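Scavenger receptor with C-type lectin type I (Homo sapiens, PDB 2OX8) binds glycans such as the leukocyte cell-surface sugar Lewis(x) through its C-type lectin carbohydrate-recognition domain. Local coordinates at residues P102-A107 with W115-C120. Sequence-based numbering, arbitrary orientation.
With ZN (zinc ion), chain H.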
ATOM      1  N   PRO A 102     -13.753  -8.530  10.265  1.00 46.12           N
ATOM      2  CA  PRO A 102     -13.321  -9.513   9.266  1.00 46.47           C
ATOM      3  C   PRO A 102     -13.269  -8.892   7.872  1.00 47.43           C
ATOM      4  O   PRO A 102     -14.060  -8.002   7.547  1.00 47.53           O
ATOM      5  CB  PRO A 102     -14.385 -10.600   9.373  1.00 46.36           C
ATOM      6  CG  PRO A 102     -15.604  -9.830   9.797  1.00 46.52           C
ATOM      7  CD  PRO A 102     -15.044  -8.917  10.857  1.00 45.21           C
ATOM      8  N   GLY A 103     -12.326  -9.360   7.060  1.00 47.63           N
ATOM      9  CA  GLY A 103     -12.194  -8.841   5.713  1.00 47.85           C
ATOM     10  C   GLY A 103     -11.301  -7.620   5.598  1.00 47.23           C
ATOM     11  O   GLY A 103     -10.528  -7.503   4.650  1.00 47.28           O
ATOM     12  N   GLU A 104     -11.402  -6.704   6.556  1.00 46.66           N
ATOM     13  CA  GLU A 104     -10.590  -5.486   6.529  1.00 45.36           C
ATOM     14  C   GLU A 104      -9.175  -5.805   6.987  1.00 42.56           C
ATOM     15  O   GLU A 104      -8.711  -5.312   8.010  1.00 41.02           O
ATOM     16  CB  GLU A 104     -11.200  -4.424   7.443  1.00 46.51           C
ATOM     17  CG  GLU A 104     -12.695  -4.567   7.623  1.00 48.99           C
ATOM     18  CD  GLU A 104     -13.311  -3.338   8.227  1.00 50.06           C
ATOM     19  OE1 GLU A 104     -12.725  -2.808   9.195  1.00 51.41           O
ATOM     20  OE2 GLU A 104     -14.379  -2.908   7.735  1.00 50.34           O
ATOM     21  N   ASP A 105      -8.486  -6.626   6.208  1.00 40.84           N
ATOM     22  CA  ASP A 105      -7.135  -7.034   6.554  1.00 38.05           C
ATOM     23  C   ASP A 105      -6.128  -6.568   5.503  1.00 38.91           C
ATOM     24  O   ASP A 105      -5.001  -7.056   5.448  1.00 40.10           O
ATOM     25  CB  ASP A 105      -7.121  -8.557   6.699  1.00 33.93           C
ATOM     26  CG  ASP A 105      -8.241  -9.067   7.621  1.00 29.46           C
ATOM     27  OD1 ASP A 105      -8.138  -8.876   8.840  1.00 17.45           O
ATOM     28  OD2 ASP A 105      -9.234  -9.646   7.118  1.00 29.38           O
ATOM     29  N   CYS A 106      -6.546  -5.606   4.681  1.00 39.27           N
ATOM     30  CA  CYS A 106      -5.707  -5.058   3.618  1.00 38.53           C
ATOM     31  C   CYS A 106      -5.605  -3.539   3.734  1.00 36.64           C
ATOM     32  O   CYS A 106      -6.615  -2.839   3.668  1.00 36.63           O
ATOM     33  CB  CYS A 106      -6.289  -5.430   2.251  1.00 41.68           C
ATOM     34  SG  CYS A 106      -6.352  -7.226   1.941  1.00 47.72           S
ATOM     35  N   ALA A 107      -4.386  -3.029   3.896  1.00 33.63           N
ATOM     36  CA  ALA A 107      -4.180  -1.592   4.029  1.00 31.32           C
ATOM     37  C   ALA A 107      -4.069  -0.819   2.700  1.00 29.44           C
ATOM     38  O   ALA A 107      -3.733  -1.366   1.650  1.00 27.04           O
ATOM     39  CB  ALA A 107      -2.946  -1.325   4.889  1.00 31.75           C
ATOM     40  N   TRP A 115      -2.222   5.755   6.380  1.00 20.92           N
ATOM     41  CA  TRP A 115      -2.696   4.412   6.059  1.00 20.77           C
ATOM     42  C   TRP A 115      -3.963   4.079   6.825  1.00 23.37           C
ATOM     43  O   TRP A 115      -4.103   4.392   8.014  1.00 24.42           O
ATOM     44  CB  TRP A 115      -1.638   3.360   6.388  1.00 18.19           C
ATOM     45  CG  TRP A 115      -0.282   3.709   5.904  1.00 15.26           C
ATOM     46  CD1 TRP A 115       0.035   4.575   4.895  1.00 14.88           C
ATOM     47  CD2 TRP A 115       0.953   3.221   6.421  1.00 15.29           C
ATOM     48  NE1 TRP A 115       1.403   4.666   4.756  1.00 17.07           N
ATOM     49  CE2 TRP A 115       1.992   3.840   5.679  1.00 16.09           C
ATOM     50  CE3 TRP A 115       1.289   2.321   7.444  1.00 14.28           C
ATOM     51  CZ2 TRP A 115       3.339   3.583   5.925  1.00 13.58           C
ATOM     52  CZ3 TRP A 115       2.625   2.066   7.692  1.00 14.87           C
ATOM     53  CH2 TRP A 115       3.635   2.694   6.935  1.00 17.87           C
ATOM     54  N   ASN A 116      -4.874   3.421   6.128  1.00 25.02           N
ATOM     55  CA  ASN A 116      -6.148   3.034   6.679  1.00 27.84           C
ATOM     56  C   ASN A 116      -6.261   1.565   6.311  1.00 31.40           C
ATOM     57  O   ASN A 116      -5.676   1.121   5.325  1.00 30.72           O
ATOM     58  CB  ASN A 116      -7.249   3.863   5.999  1.00 29.55           C
ATOM     59  CG  ASN A 116      -8.593   3.767   6.705  1.00 31.66           C
ATOM     60  OD1 ASN A 116      -8.672   3.822   7.937  1.00 33.84           O
ATOM     61  ND2 ASN A 116      -9.661   3.645   5.925  1.00 29.89           N
ATOM     62  N   ASP A 117      -6.980   0.789   7.106  1.00 34.38           N
ATOM     63  CA  ASP A 117      -7.117  -0.606   6.765  1.00 37.56           C
ATOM     64  C   ASP A 117      -8.522  -0.818   6.248  1.00 38.48           C
ATOM     65  O   ASP A 117      -9.476  -0.819   7.009  1.00 40.81           O
ATOM     66  CB  ASP A 117      -6.838  -1.493   7.980  1.00 39.36           C
ATOM     67  CG  ASP A 117      -7.865  -1.332   9.058  1.00 40.98           C
ATOM     68  OD1 ASP A 117      -8.098  -0.175   9.468  1.00 43.09           O
ATOM     69  OD2 ASP A 117      -8.435  -2.357   9.493  1.00 39.17           O
ATOM     70  N   PHE A 118      -8.637  -0.970   4.938  1.00 39.37           N
ATOM     71  CA  PHE A 118      -9.914  -1.186   4.287  1.00 40.38           C
ATOM     72  C   PHE A 118     -10.146  -2.681   4.244  1.00 42.49           C
ATOM     73  O   PHE A 118      -9.328  -3.461   4.742  1.00 42.87           O
ATOM     74  CB  PHE A 118      -9.876  -0.683   2.841  1.00 39.67           C
ATOM     75  CG  PHE A 118      -9.217   0.649   2.674  1.00 39.67           C
ATOM     76  CD1 PHE A 118      -7.862   0.809   2.941  1.00 37.65           C
ATOM     77  CD2 PHE A 118      -9.950   1.746   2.234  1.00 38.74           C
ATOM     78  CE1 PHE A 118      -7.249   2.044   2.770  1.00 38.82           C
ATOM     79  CE2 PHE A 118      -9.340   2.987   2.062  1.00 36.90           C
ATOM     80  CZ  PHE A 118      -7.992   3.135   2.329  1.00 37.06           C
ATOM     81  N   GLN A 119     -11.267  -3.083   3.652  1.00 43.30           N
ATOM     82  CA  GLN A 119     -11.539  -4.496   3.500  1.00 44.72           C
ATOM     83  C   GLN A 119     -11.088  -4.874   2.101  1.00 44.31           C
ATOM     84  O   GLN A 119     -11.313  -4.136   1.137  1.00 43.72           O
ATOM     85  CB  GLN A 119     -13.026  -4.834   3.631  1.00 46.40           C
ATOM     86  CG  GLN A 119     -13.248  -6.334   3.417  1.00 49.20           C
ATOM     87  CD  GLN A 119     -14.681  -6.707   3.136  1.00 50.51           C
ATOM     88  OE1 GLN A 119     -15.508  -6.776   4.047  1.00 51.47           O
ATOM     89  NE2 GLN A 119     -14.988  -6.950   1.865  1.00 50.57           N
ATOM     90  N   CYS A 120     -10.449  -6.026   1.984  1.00 44.71           N
ATOM     91  CA  CYS A 120      -9.992  -6.482   0.688  1.00 46.46           C
ATOM     92  C   CYS A 120     -11.265  -6.686  -0.130  1.00 47.41           C
ATOM     93  O   CYS A 120     -12.362  -6.412   0.355  1.00 47.88           O
ATOM     94  CB  CYS A 120      -9.213  -7.776   0.869  1.00 45.88           C
ATOM     95  SG  CYS A 120      -8.256  -7.790   2.430  1.00 48.69           S
TER
HETATM   96 ZN    ZN H   4      -7.000  -8.366  10.076  1.00 34.38          ZN
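Cys106 and Cys120 join by a disulfide at the open end of an antiparallel beta hairpin, strands 106-109 and 115-118 of the C-type lectin fold. Both hold SG anti to their own carbonyl carbon, beside the backbone N, and from there the sulfurs meet; the torsion about the S-S bond, 95°, is close to the relaxed right angle. Both also touch Phe26 of helix 26-35, where compact, apolar sulfur suits a partly buried seam. Cys106 pairs with Phe118, but their link is weak: N of Phe118 meets O of Cys106 at 3.0 Å with only 124° at the hydrogen. Ala107 and Asp117 form a non-hydrogen-bonded pair; the small alanine methyl meets O of Asn116 and touches Leu66 of strand 62-67. Phe118 turns its ring edge to O of Cys106, while ND2 of Asn116 lies over one face and OD1 of Asn116 accepts from NE2 of Gln92. Beyond the strands, N of Cys120 gives a straighter bond to O of Gly103, 3.0 Å and 161°, from above the carbonyl plane. Glycine suits position 103 because a beta carbon would jam against O of Pro102. Glu104 centres an inverse gamma turn; its side chain crosses that of Gln119 at about a right angle, CG of Glu104 4.0 Å from CB of Gln119, carboxylate and amide planes well turned from each other. Next to Glu104, CB of Asp105 leaves its backbone away from segment 115-120, and Asp105 joins Asp68, Glu72 and His100 around a zinc ion, its OD1 1.8 Å from the metal.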